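Putative hydrolase YdeN (Bacillus subtilis, PDB 1UXO) probably acts as a serine hydrolase of the alpha/beta-hydrolase fold, related to RBBP9, although its natural substrate is not established. Local coordinates at residues His72-Gly75 against Cys76-Ile79; Pro47-Glu50 against Asp51-Thr55; Asp149-Gln153 against Ile154-Leu158; Gly117-His121 against Gln122-Glu126; Lys27-Ala31 against Asp32-Ala36. The protein carries 2 engineered substitutions. One frame throughout, in Å; residues are numbered along the deposited sequence. Where two conformers were deposited one is given.

Contact 1: residues His72-Gly75 against Cys76-Ile79; sequences HSLG and CPAI
S73 and C76 meet closely where strand 67-72 turns into helix 75-84. C76 N donates to S73 O at 2.8 Å, from above the carbonyl plane, and the C76 CB lies only 3.1 Å from the same oxygen. With SG beside its own backbone N (chi1 -57°), the thiol also comes back over the S73 backbone. P77, having no N-H to offer, sets its CD against both S73 O and L74 O, at 3.2 Å from each. One turn on, I79 N bonds G75 O at 3.0 Å, whereas A78 N reaches L74 O only weakly. Looser is the side-chain layer: L74 CD1 and P77 CG are 4.2 Å apart, the two groups crossing at about a right angle. All eight residues are buried, so the loose side faces protein, with W52 and F114 next to L74. H72-G75 forms a type II' turn in which S73 has positive phi (55°), the strained conformation of the nucleophile elbow in alpha/beta hydrolases. S73 CB points away from the helix. S73 O is used by the helix start, while the S73 side chain lies beside H166, nearest side-chain atoms about 3 Å apart, as the predicted charge relay would need.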
loop_
_atom_site.group_PDB
_atom_site.type_symbol
_atom_site.label_atom_id
_atom_site.label_comp_id
_atom_site.label_asym_id
_atom_site.label_seq_id
_atom_site.Cartn_x
_atom_site.Cartn_y
_atom_site.Cartn_z
ATOM N N HIS A 72 -1.640 -1.134 -2.877
ATOM C CA HIS A 72 -1.268 -1.126 -4.249
ATOM C C HIS A 72 -1.689 0.176 -4.928
ATOM O O HIS A 72 -2.830 0.652 -4.772
ATOM C CB HIS A 72 -1.887 -2.321 -5.000
ATOM C CG HIS A 72 -1.456 -2.417 -6.448
ATOM N ND1 HIS A 72 -2.364 -2.616 -7.470
ATOM C CD2 HIS A 72 -0.227 -2.400 -7.036
ATOM C CE1 HIS A 72 -1.714 -2.677 -8.626
ATOM N NE2 HIS A 72 -0.422 -2.560 -8.396
ATOM N N SER A 73 -0.715 0.776 -5.589
ATOM C CA SER A 73 -0.912 1.933 -6.453
ATOM C C SER A 73 -1.611 3.085 -5.697
ATOM O O SER A 73 -1.072 3.561 -4.661
ATOM C CB SER A 73 -1.598 1.459 -7.751
ATOM O OG SER A 73 -1.479 2.457 -8.767
ATOM N N LEU A 74 -2.817 3.473 -6.124
ATOM C CA LEU A 74 -3.560 4.583 -5.446
ATOM C C LEU A 74 -3.814 4.363 -3.970
ATOM O O LEU A 74 -3.884 5.327 -3.188
ATOM C CB LEU A 74 -4.871 4.897 -6.157
ATOM C CG LEU A 74 -5.579 6.187 -5.780
ATOM C CD1 LEU A 74 -4.766 7.474 -6.179
ATOM C CD2 LEU A 74 -7.024 6.210 -6.366
ATOM N N GLY A 75 -3.881 3.111 -3.530
ATOM C CA GLY A 75 -4.026 2.855 -2.101
ATOM C C GLY A 75 -2.870 3.366 -1.274
ATOM O O GLY A 75 -3.012 3.610 -0.077
ATOM N N CYS A 76 -1.706 3.438 -1.904
ATOM C CA CYS A 76 -0.496 3.965 -1.258
ATOM C C CYS A 76 -0.633 5.410 -0.752
ATOM O O CYS A 76 -0.492 5.615 0.472
ATOM C CB CYS A 76 0.742 3.712 -2.119
ATOM S SG CYS A 76 1.010 1.961 -2.500
ATOM N N PRO A 77 -0.869 6.406 -1.626
ATOM C CA PRO A 77 -1.008 7.765 -1.116
ATOM C C PRO A 77 -2.199 7.903 -0.174
ATOM O O PRO A 77 -2.179 8.705 0.763
ATOM C CB PRO A 77 -1.148 8.631 -2.379
ATOM C CG PRO A 77 -1.593 7.661 -3.484
ATOM C CD PRO A 77 -0.889 6.395 -3.107
ATOM N N ALA A 78 -3.218 7.086 -0.374
ATOM C CA ALA A 78 -4.318 7.082 0.538
ATOM C C ALA A 78 -3.934 6.691 1.962
ATOM O O ALA A 78 -4.240 7.413 2.910
ATOM C CB ALA A 78 -5.437 6.172 0.025
ATOM N N ILE A 79 -3.206 5.609 2.108
ATOM C CA ILE A 79 -2.830 5.207 3.467
ATOM C C ILE A 79 -1.761 6.189 4.026
ATOM O O ILE A 79 -1.710 6.394 5.221
ATOM C CB ILE A 79 -2.385 3.722 3.564
ATOM C CG1 ILE A 79 -1.189 3.408 2.742
ATOM C CG2 ILE A 79 -3.571 2.725 3.361
ATOM C CD1 ILE A 79 -0.558 1.975 3.244
#

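Contact 2: residues Pro47-Glu50 against Asp51-Thr55; sequences PRLE and DWLDT
D51 lies against R48 at the start of helix 49-57: D51 OD2 is 3.6 Å from R48 CB, and the two side chains run side by side, pointing the same way. Their charged ends do not meet (R48 NH1 to D51 OD2 is 5.8 Å); R48 is bent at chi2 and chi3, and its NE forms a salt bridge with E113. D51 N reaches R48 O only weakly. The next residue, W52, makes the stronger bond to that carbonyl, its N lying 3.1 Å from R48 O and in the carbonyl plane. R48 holds the N-cap position, and its C=O takes the first i to i+4 bond. The indole of W52 is carried back toward the loop by a CG beside the backbone N (chi1 -79°), and P47 CB approaches its pyrrole part obliquely, 3.5 Å from W52 NE1 and 3.7 Å from W52 CE2. NE1 itself is satisfied by P42 O, while F114 meets the ring edge-to-face. L53 follows, with L53 N to L49 O at 2.9 Å and an N-H...O angle of 175°. L53 CG sits 3.8 Å from L49 CD1, so that a methyl lies against a branch point and the two side chains meet at a slant; beyond them L53 continues onto R81 and F82 of helix 75-84. At D54 the backbone N donates to E50 O at 3.0 Å, tilted 27° from the carbonyl plane. The D54 carboxylate folds back toward that same oxygen, but as two acceptors OD2 and E50 O do not bond, and this flank is exposed.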
loop_
_atom_site.group_PDB
_atom_site.type_symbol
_atom_site.label_atom_id
_atom_site.label_comp_id
_atom_site.label_asym_id
_atom_site.label_seq_id
_atom_site.Cartn_x
_atom_site.Cartn_y
_atom_site.Cartn_z
ATOM N N PRO A 47 -12.611 7.616 -7.784
ATOM C CA PRO A 47 -12.262 7.686 -6.371
ATOM C C PRO A 47 -12.021 9.106 -5.860
ATOM O O PRO A 47 -11.520 9.933 -6.596
ATOM C CB PRO A 47 -10.949 6.891 -6.303
ATOM C CG PRO A 47 -10.425 6.895 -7.612
ATOM C CD PRO A 47 -11.514 7.091 -8.610
ATOM N N ARG A 48 -12.368 9.322 -4.599
ATOM C CA ARG A 48 -12.280 10.615 -3.913
ATOM C C ARG A 48 -11.544 10.325 -2.622
ATOM O O ARG A 48 -11.910 9.423 -1.909
ATOM C CB ARG A 48 -13.682 11.174 -3.581
ATOM C CG ARG A 48 -14.551 11.431 -4.827
ATOM C CD ARG A 48 -13.834 12.224 -5.936
ATOM N NE ARG A 48 -13.308 13.508 -5.469
ATOM C CZ ARG A 48 -14.068 14.575 -5.161
ATOM N NH1 ARG A 48 -15.391 14.517 -5.265
ATOM N NH2 ARG A 48 -13.496 15.704 -4.745
ATOM N N LEU A 49 -10.483 11.081 -2.385
ATOM C CA LEU A 49 -9.635 10.898 -1.206
ATOM C C LEU A 49 -10.409 10.919 0.086
ATOM O O LEU A 49 -10.174 10.065 0.962
ATOM C CB LEU A 49 -8.527 11.969 -1.158
ATOM C CG LEU A 49 -7.578 12.015 0.059
ATOM C CD1 LEU A 49 -6.804 10.706 0.158
ATOM C CD2 LEU A 49 -6.609 13.183 -0.016
ATOM N N GLU A 50 -11.282 11.914 0.254
ATOM C CA GLU A 50 -12.019 11.988 1.527
ATOM C C GLU A 50 -12.851 10.740 1.819
ATOM O O GLU A 50 -12.900 10.314 2.923
ATOM C CB GLU A 50 -12.864 13.279 1.659
ATOM C CG GLU A 50 -11.974 14.500 1.707
ATOM C CD GLU A 50 -10.893 14.478 2.806
ATOM O OE1 GLU A 50 -11.217 14.080 3.977
ATOM O OE2 GLU A 50 -9.723 14.856 2.476
ATOM N N ASP A 51 -13.443 10.141 0.794
ATOM C CA ASP A 51 -14.247 8.930 0.977
ATOM C C ASP A 51 -13.349 7.717 1.251
ATOM O O ASP A 51 -13.680 6.907 2.059
ATOM C CB ASP A 51 -15.131 8.676 -0.219
ATOM C CG ASP A 51 -16.152 9.799 -0.446
ATOM O OD1 ASP A 51 -16.623 10.354 0.570
ATOM O OD2 ASP A 51 -16.525 10.202 -1.605
ATOM N N TRP A 52 -12.180 7.639 0.611
ATOM C CA TRP A 52 -11.245 6.541 0.888
ATOM C C TRP A 52 -10.756 6.669 2.374
ATOM O O TRP A 52 -10.703 5.642 3.124
ATOM C CB TRP A 52 -10.085 6.528 -0.116
ATOM C CG TRP A 52 -10.448 5.922 -1.420
ATOM C CD1 TRP A 52 -11.645 6.023 -2.077
ATOM C CD2 TRP A 52 -9.615 5.074 -2.233
ATOM N NE1 TRP A 52 -11.602 5.299 -3.240
ATOM C CE2 TRP A 52 -10.369 4.712 -3.365
ATOM C CE3 TRP A 52 -8.293 4.590 -2.121
ATOM C CZ2 TRP A 52 -9.883 3.858 -4.370
ATOM C CZ3 TRP A 52 -7.822 3.739 -3.099
ATOM C CH2 TRP A 52 -8.617 3.380 -4.220
ATOM N N LEU A 53 -10.383 7.888 2.795
ATOM C CA LEU A 53 -9.998 8.098 4.197
ATOM C C LEU A 53 -11.108 7.763 5.203
ATOM O O LEU A 53 -10.834 7.168 6.245
ATOM C CB LEU A 53 -9.506 9.539 4.412
ATOM C CG LEU A 53 -8.224 9.938 3.651
ATOM C CD1 LEU A 53 -7.867 11.427 3.956
ATOM C CD2 LEU A 53 -7.078 9.031 3.939
ATOM N N ASP A 54 -12.336 8.133 4.891
ATOM C CA ASP A 54 -13.504 7.778 5.750
ATOM C C ASP A 54 -13.680 6.265 5.847
ATOM O O ASP A 54 -13.917 5.753 6.920
ATOM C CB ASP A 54 -14.814 8.394 5.238
ATOM C CG ASP A 54 -14.895 9.883 5.460
ATOM O OD1 ASP A 54 -14.162 10.443 6.289
ATOM O OD2 ASP A 54 -15.681 10.589 4.806
ATOM N N THR A 55 -13.494 5.523 4.742
ATOM C CA THR A 55 -13.542 4.072 4.807
ATOM C C THR A 55 -12.423 3.501 5.658
ATOM O O THR A 55 -12.652 2.626 6.517
ATOM C CB THR A 55 -13.548 3.487 3.383
ATOM O OG1 THR A 55 -14.681 3.951 2.682
ATOM C CG2 THR A 55 -13.729 2.023 3.375
#

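Contact 3: residues Asp149-Gln153 against Ile154-Leu158; sequences DLAQQ and IDAAL
A Schellman motif ends helix 144-153 here, its closing bond running from A156 N to A151 O. A156 N to A151 O is 2.9 Å, nearly straight at 172°, and meets a lone pair in the carbonyl plane. The second bond of the motif, D155 N to Q152 O, is weak at 3.4 Å. D155 supplies the positive phi (42°) that reverses the chain. Just before it, I154 N still makes a helical bond to L150 O at 3.0 Å. I154 keeps CG1 between its backbone N and carbonyl carbon (chi1 68°), which lays that branch 3.3 Å from L150 O and leaves CG2 to meet L150 CD1 at 4.1 Å. The reversal belongs to the beta-alpha-beta unit of strand 128-136, helix 144-153 and strand 157-161, and returns the chain to the edge of the parallel sheet. R131 of the neighbouring strand donates to the carbonyl oxygens of I154 and D155, holding the turn from outside. Past the turn, A156 and L158 come back alongside A151. A151 CB is met by A156 CB at 4.3 Å and by L158 CB at 4.1 Å, and all three side chains also rest on V133 of strand 128-136.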
loop_
_atom_site.group_PDB
_atom_site.type_symbol
_atom_site.label_atom_id
_atom_site.label_comp_id
_atom_site.label_asym_id
_atom_site.label_seq_id
_atom_site.Cartn_x
_atom_site.Cartn_y
_atom_site.Cartn_z
ATOM N N ASP A 149 11.721 7.628 -5.379
ATOM C CA ASP A 149 11.644 8.957 -4.751
ATOM C C ASP A 149 10.905 8.817 -3.444
ATOM O O ASP A 149 11.387 9.259 -2.406
ATOM C CB ASP A 149 10.854 9.891 -5.664
ATOM C CG ASP A 149 10.783 11.383 -5.204
ATOM O OD1 ASP A 149 11.492 11.813 -4.247
ATOM O OD2 ASP A 149 9.943 12.192 -5.721
ATOM N N LEU A 150 9.746 8.156 -3.467
ATOM C CA LEU A 150 8.964 7.977 -2.253
ATOM C C LEU A 150 9.727 7.146 -1.202
ATOM O O LEU A 150 9.736 7.504 0.006
ATOM C CB LEU A 150 7.619 7.292 -2.604
ATOM C CG LEU A 150 6.790 6.832 -1.425
ATOM C CD1 LEU A 150 6.470 8.014 -0.511
ATOM C CD2 LEU A 150 5.542 6.141 -1.826
ATOM N N ALA A 151 10.374 6.039 -1.649
ATOM C CA ALA A 151 11.178 5.234 -0.755
ATOM C C ALA A 151 12.242 6.064 -0.027
ATOM O O ALA A 151 12.487 5.915 1.172
ATOM C CB ALA A 151 11.786 4.031 -1.475
ATOM N N GLN A 152 12.852 6.963 -0.742
ATOM C CA GLN A 152 13.809 7.875 -0.095
ATOM C C GLN A 152 13.156 8.821 0.895
ATOM O O GLN A 152 13.691 9.070 1.996
ATOM C CB GLN A 152 14.561 8.706 -1.133
ATOM C CG GLN A 152 15.411 7.913 -2.075
ATOM C CD GLN A 152 15.851 8.655 -3.306
ATOM O OE1 GLN A 152 15.318 9.745 -3.640
ATOM N NE2 GLN A 152 16.766 8.040 -4.050
ATOM N N GLN A 153 12.041 9.405 0.514
ATOM C CA GLN A 153 11.343 10.376 1.364
ATOM C C GLN A 153 10.895 9.775 2.712
ATOM O O GLN A 153 10.891 10.460 3.751
ATOM C CB GLN A 153 10.129 10.894 0.614
ATOM C CG GLN A 153 10.505 11.786 -0.532
ATOM C CD GLN A 153 9.329 12.217 -1.342
ATOM O OE1 GLN A 153 8.432 11.407 -1.639
ATOM N NE2 GLN A 153 9.295 13.517 -1.699
ATOM N N ILE A 154 10.493 8.504 2.680
ATOM C CA ILE A 154 10.016 7.820 3.881
ATOM C C ILE A 154 10.954 6.724 4.395
ATOM O O ILE A 154 10.520 5.899 5.170
ATOM C CB ILE A 154 8.544 7.273 3.747
ATOM C CG1 ILE A 154 8.451 6.122 2.724
ATOM C CG2 ILE A 154 7.558 8.431 3.445
ATOM C CD1 ILE A 154 7.162 5.301 2.845
ATOM N N ASP A 155 12.238 6.780 4.036
ATOM C CA ASP A 155 13.227 5.835 4.513
ATOM C C ASP A 155 12.693 4.396 4.527
ATOM O O ASP A 155 12.719 3.691 5.542
ATOM C CB ASP A 155 13.785 6.221 5.894
ATOM C CG ASP A 155 14.924 5.319 6.310
ATOM O OD1 ASP A 155 15.703 4.868 5.389
ATOM O OD2 ASP A 155 15.139 4.978 7.529
ATOM N N ALA A 156 12.228 3.980 3.355
ATOM C CA ALA A 156 11.724 2.631 3.114
ATOM C C ALA A 156 12.705 1.823 2.256
ATOM O O ALA A 156 13.310 2.355 1.367
ATOM C CB ALA A 156 10.397 2.691 2.416
ATOM N N ALA A 157 12.804 0.525 2.516
ATOM C CA ALA A 157 13.532 -0.429 1.678
ATOM C C ALA A 157 12.833 -0.511 0.338
ATOM O O ALA A 157 11.607 -0.678 0.288
ATOM C CB ALA A 157 13.513 -1.802 2.316
ATOM N N LEU A 158 13.597 -0.363 -0.735
ATOM C CA LEU A 158 13.038 -0.419 -2.107
ATOM C C LEU A 158 13.423 -1.752 -2.719
ATOM O O LEU A 158 14.609 -2.135 -2.741
ATOM C CB LEU A 158 13.593 0.696 -2.941
ATOM C CG LEU A 158 13.149 0.732 -4.415
ATOM C CD1 LEU A 158 11.693 1.155 -4.534
ATOM C CD2 LEU A 158 14.014 1.671 -5.183
#

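Contact 4: residues Gly117-His121 against Gln122-Glu126; sequences GSFDH and QKIIE
Two i to i+4 backbone bonds open helix 121-127: I124 N to D120 O at 3.3 Å and, within the helix, I125 N to H121 O at 2.9 Å, the latter nearly straight at 171°. D120 is the N-cap residue. Its CG stands anti to the backbone N (chi1 180°), which swings the carboxylate over the open end of the helix, where D120 OD1 accepts from K123 N at 3.3 Å. The donor comes from above the carboxylate plane, 68° out of it, so this capping bond does not use the plane of the group. The other oxygen rests against the lysine side chain, D120 OD2 lying 3.5 Å from K123 CB. From there K123 bends away at chi2 and chi4, and its NZ goes to L83 O and L86 O instead of to the aspartate. On the buried flank, I124 CD1 touches F119 CB at 4.1 Å and approaches the phenyl ring obliquely; both residues also pack on L80 of helix 75-84, and R81 makes a cation-pi contact with F119. The imidazole of H121 folds back over the preceding loop, with F119 O 3.6 Å above the H121 ring plane. The negative charge of D120 beside the helix N-terminus would be expected to interact favourably with the helix dipole, while its OD1 satisfies one of the N-H groups that have no earlier helical carbonyl to bond.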
loop_
_atom_site.group_PDB
_atom_site.type_symbol
_atom_site.label_atom_id
_atom_site.label_comp_id
_atom_site.label_asym_id
_atom_site.label_seq_id
_atom_site.Cartn_x
_atom_site.Cartn_y
_atom_site.Cartn_z
ATOM N N GLY A 117 -0.224 18.264 -2.569
ATOM C CA GLY A 117 0.312 18.774 -1.336
ATOM C C GLY A 117 1.442 17.879 -0.840
ATOM O O GLY A 117 1.451 16.688 -1.092
ATOM N N SER A 118 2.401 18.470 -0.169
ATOM C CA SER A 118 3.446 17.696 0.514
ATOM C C SER A 118 2.927 16.796 1.630
ATOM O O SER A 118 1.891 17.007 2.214
ATOM C CB SER A 118 4.512 18.608 1.074
ATOM O OG SER A 118 5.062 19.359 0.045
ATOM N N PHE A 119 3.673 15.746 1.883
ATOM C CA PHE A 119 3.399 14.808 2.957
ATOM C C PHE A 119 4.383 15.119 4.129
ATOM O O PHE A 119 5.530 15.503 3.921
ATOM C CB PHE A 119 3.658 13.361 2.444
ATOM C CG PHE A 119 2.655 12.879 1.458
ATOM C CD1 PHE A 119 1.646 11.994 1.865
ATOM C CD2 PHE A 119 2.632 13.349 0.136
ATOM C CE1 PHE A 119 0.649 11.558 0.987
ATOM C CE2 PHE A 119 1.636 12.936 -0.744
ATOM C CZ PHE A 119 0.644 12.008 -0.333
ATOM N N ASP A 120 3.954 14.848 5.352
ATOM C CA ASP A 120 4.792 14.952 6.528
ATOM C C ASP A 120 5.538 13.598 6.664
ATOM O O ASP A 120 5.054 12.617 7.207
ATOM C CB ASP A 120 3.938 15.223 7.746
ATOM C CG ASP A 120 4.734 15.346 9.041
ATOM O OD1 ASP A 120 5.968 15.039 9.106
ATOM O OD2 ASP A 120 4.160 15.704 10.115
ATOM N N HIS A 121 6.745 13.580 6.130
ATOM C CA HIS A 121 7.560 12.328 6.072
ATOM C C HIS A 121 7.908 11.781 7.453
ATOM O O HIS A 121 7.906 10.590 7.645
ATOM C CB HIS A 121 8.824 12.500 5.168
ATOM C CG HIS A 121 8.465 12.949 3.760
ATOM N ND1 HIS A 121 9.061 14.016 3.121
ATOM C CD2 HIS A 121 7.552 12.474 2.891
ATOM C CE1 HIS A 121 8.524 14.185 1.926
ATOM N NE2 HIS A 121 7.599 13.261 1.771
ATOM N N GLN A 122 8.214 12.673 8.403
ATOM C CA GLN A 122 8.604 12.246 9.725
ATOM C C GLN A 122 7.449 11.515 10.440
ATOM O O GLN A 122 7.637 10.514 11.086
ATOM C CB GLN A 122 9.096 13.451 10.559
ATOM C CG GLN A 122 9.539 13.056 11.963
ATOM C CD GLN A 122 10.151 14.217 12.776
ATOM O OE1 GLN A 122 10.418 15.312 12.246
ATOM N NE2 GLN A 122 10.357 13.977 14.067
ATOM N N LYS A 123 6.242 12.005 10.280
ATOM C CA LYS A 123 5.082 11.386 10.871
ATOM C C LYS A 123 4.887 9.977 10.269
ATOM O O LYS A 123 4.599 9.027 10.986
ATOM C CB LYS A 123 3.858 12.260 10.584
ATOM C CG LYS A 123 2.515 11.619 11.083
ATOM C CD LYS A 123 2.457 11.484 12.636
ATOM C CE LYS A 123 0.988 11.201 13.183
ATOM N NZ LYS A 123 0.574 9.844 12.835
ATOM N N ILE A 124 5.010 9.851 8.950
ATOM C CA ILE A 124 4.920 8.532 8.315
ATOM C C ILE A 124 5.990 7.555 8.804
ATOM O O ILE A 124 5.667 6.424 9.133
ATOM C CB ILE A 124 4.957 8.674 6.777
ATOM C CG1 ILE A 124 3.735 9.475 6.341
ATOM C CG2 ILE A 124 5.090 7.300 6.113
ATOM C CD1 ILE A 124 3.885 10.083 4.953
ATOM N N ILE A 125 7.243 8.005 8.883
ATOM C CA ILE A 125 8.300 7.215 9.422
ATOM C C ILE A 125 7.983 6.744 10.860
ATOM O O ILE A 125 8.140 5.568 11.192
ATOM C CB ILE A 125 9.690 7.941 9.320
ATOM C CG1 ILE A 125 10.117 8.027 7.861
ATOM C CG2 ILE A 125 10.759 7.138 10.143
ATOM C CD1 ILE A 125 11.243 8.981 7.592
ATOM N N GLU A 126 7.456 7.647 11.684
ATOM C CA GLU A 126 7.156 7.322 13.062
ATOM C C GLU A 126 5.901 6.494 13.232
ATOM O O GLU A 126 5.670 6.002 14.270
ATOM C CB GLU A 126 7.068 8.616 13.887
ATOM C CG GLU A 126 8.479 9.145 14.058
ATOM C CD GLU A 126 8.589 10.503 14.681
ATOM O OE1 GLU A 126 7.550 11.057 15.094
ATOM O OE2 GLU A 126 9.737 11.006 14.740
#

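Contact 5: residues Lys27-Ala31 against Asp32-Ala36; sequences KRLLA and DGVQA
R28 and D32 form a salt bridge one helical turn apart. R28 NH1 donates to D32 OD1 at 3.0 Å, and the oxygen lies in the guanidinium plane; the carboxylate is turned 84° to that plane and receives the N-H from above. A bend at chi2 (66°) brings the arginine back to the turn. Water 1 bridges the pair, accepting from R28 NH2 and donating to D32 OD1; water 2 instead ties D32 OD1 to A31 O. The other carboxylate oxygen, D32 OD2, is hydrogen-bonded to Y180 OH, and the Y180 ring also makes a cation-pi contact with R28. Backbone bonds form a Schellman motif at G33, where phi is positive (77°). V34 N bonds L29 O at 2.9 Å and G33 N bonds L30 O at 2.8 Å. D32 N also reaches L29 O, at 2.9 Å, from the opposite face of the carbonyl to V34 N. Apolar contacts centre on L29: L29 CD1 meets A36 CB at 3.8 Å, and L29 CD2 meets V34 CG1 at 4.1 Å. The turn joins helix 22-31 to edge strand 35-39, with L29, V34 and A36 all touching V7 of strand 6-10 and L29 also touching helix 177-188.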
loop_
_atom_site.group_PDB
_atom_site.type_symbol
_atom_site.label_atom_id
_atom_site.label_comp_id
_atom_site.label_asym_id
_atom_site.label_seq_id
_atom_site.Cartn_x
_atom_site.Cartn_y
_atom_site.Cartn_z
ATOM N N LYS A 27 -4.873 -15.664 1.132
ATOM C CA LYS A 27 -4.838 -17.118 1.309
ATOM C C LYS A 27 -3.442 -17.647 1.681
ATOM O O LYS A 27 -3.325 -18.578 2.489
ATOM C CB LYS A 27 -5.412 -17.862 0.084
ATOM C CG LYS A 27 -6.862 -17.547 -0.287
ATOM C CD LYS A 27 -7.135 -18.046 -1.757
ATOM C CE LYS A 27 -8.293 -17.324 -2.538
ATOM N NZ LYS A 27 -8.150 -17.321 -4.136
ATOM N N ARG A 28 -2.380 -17.023 1.168
ATOM C CA ARG A 28 -1.010 -17.450 1.492
ATOM C C ARG A 28 -0.713 -17.160 2.986
ATOM O O ARG A 28 -0.123 -17.966 3.689
ATOM C CB ARG A 28 -0.008 -16.824 0.541
ATOM C CG ARG A 28 1.432 -17.161 0.873
ATOM C CD ARG A 28 1.725 -18.700 0.663
ATOM N NE ARG A 28 3.075 -19.022 1.082
ATOM C CZ ARG A 28 3.431 -19.291 2.330
ATOM N NH1 ARG A 28 2.516 -19.349 3.286
ATOM N NH2 ARG A 28 4.701 -19.583 2.607
ATOM N N LEU A 29 -1.193 -16.019 3.452
ATOM C CA LEU A 29 -1.076 -15.645 4.850
ATOM C C LEU A 29 -1.877 -16.576 5.762
ATOM O O LEU A 29 -1.406 -16.978 6.848
ATOM C CB LEU A 29 -1.456 -14.168 5.009
ATOM C CG LEU A 29 -0.388 -13.156 4.546
ATOM C CD1 LEU A 29 -1.004 -11.761 4.391
ATOM C CD2 LEU A 29 0.805 -13.129 5.530
ATOM N N LEU A 30 -3.084 -16.912 5.350
ATOM C CA LEU A 30 -3.935 -17.850 6.068
ATOM C C LEU A 30 -3.250 -19.216 6.251
ATOM O O LEU A 30 -3.352 -19.858 7.329
ATOM C CB LEU A 30 -5.275 -17.969 5.333
ATOM C CG LEU A 30 -6.265 -18.899 6.022
ATOM C CD1 LEU A 30 -6.561 -18.376 7.426
ATOM C CD2 LEU A 30 -7.542 -19.067 5.128
ATOM N N ALA A 31 -2.466 -19.621 5.258
ATOM C CA ALA A 31 -1.702 -20.882 5.353
ATOM C C ALA A 31 -0.686 -20.877 6.513
ATOM O O ALA A 31 -0.285 -21.956 7.030
ATOM C CB ALA A 31 -0.995 -21.162 4.032
ATOM N N ASP A 32 -0.278 -19.678 6.936
ATOM C CA ASP A 32 0.538 -19.500 8.131
ATOM C C ASP A 32 -0.218 -19.194 9.432
ATOM O O ASP A 32 0.414 -18.954 10.478
ATOM C CB ASP A 32 1.466 -18.338 7.913
ATOM C CG ASP A 32 2.440 -18.557 6.792
ATOM O OD1 ASP A 32 2.692 -19.697 6.271
ATOM O OD2 ASP A 32 3.017 -17.558 6.360
ATOM N N GLY A 33 -1.536 -19.172 9.375
ATOM C CA GLY A 33 -2.350 -18.772 10.506
ATOM C C GLY A 33 -2.391 -17.269 10.723
ATOM O O GLY A 33 -2.693 -16.828 11.843
ATOM N N VAL A 34 -2.070 -16.487 9.680
ATOM C CA VAL A 34 -2.122 -15.020 9.778
ATOM C C VAL A 34 -3.378 -14.463 9.110
ATOM O O VAL A 34 -3.682 -14.767 7.931
ATOM C CB VAL A 34 -0.885 -14.370 9.157
ATOM C CG1 VAL A 34 -0.973 -12.821 9.192
ATOM C CG2 VAL A 34 0.431 -14.887 9.828
ATOM N N GLN A 35 -4.090 -13.645 9.887
ATOM C CA GLN A 35 -5.339 -13.057 9.492
ATOM C C GLN A 35 -5.042 -11.852 8.584
ATOM O O GLN A 35 -4.311 -10.961 8.961
ATOM C CB GLN A 35 -6.133 -12.615 10.759
ATOM C CG GLN A 35 -7.515 -12.003 10.465
ATOM C CD GLN A 35 -8.377 -12.923 9.667
ATOM O OE1 GLN A 35 -8.376 -14.145 9.904
ATOM N NE2 GLN A 35 -9.065 -12.383 8.684
ATOM N N ALA A 36 -5.615 -11.881 7.394
ATOM C CA ALA A 36 -5.527 -10.805 6.391
ATOM C C ALA A 36 -6.922 -10.521 5.876
ATOM O O ALA A 36 -7.729 -11.432 5.687
ATOM C CB ALA A 36 -4.652 -11.214 5.269
HETATM O O HOH W 1 5.086 -20.747 5.418
HETATM O O HOH W 2 2.758 -22.392 6.743
#

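Overall arrangement
Contact 1 lies nearest the chain's centre, about 5 Å from it, and holds S73 of the predicted triad with D139 and H166. Contact 2 packs on it, centres 11 Å apart: L74 CD2 lies 3.7 Å from P47 CG, and A78 CB is 3.9 Å from W52 CE3; the nearest side-chain atoms of W52 and S73 are about 8 Å apart. Contact 4 reaches contact 1 more lightly, through F119, and contact 3 directly, where I154 CG2 and I124 CG2 are 3.8 Å apart. Contacts 3 and 5 both lead into outermost strands of the parallel sheet, centres 27 Å apart, and contact 5 touches none of the others.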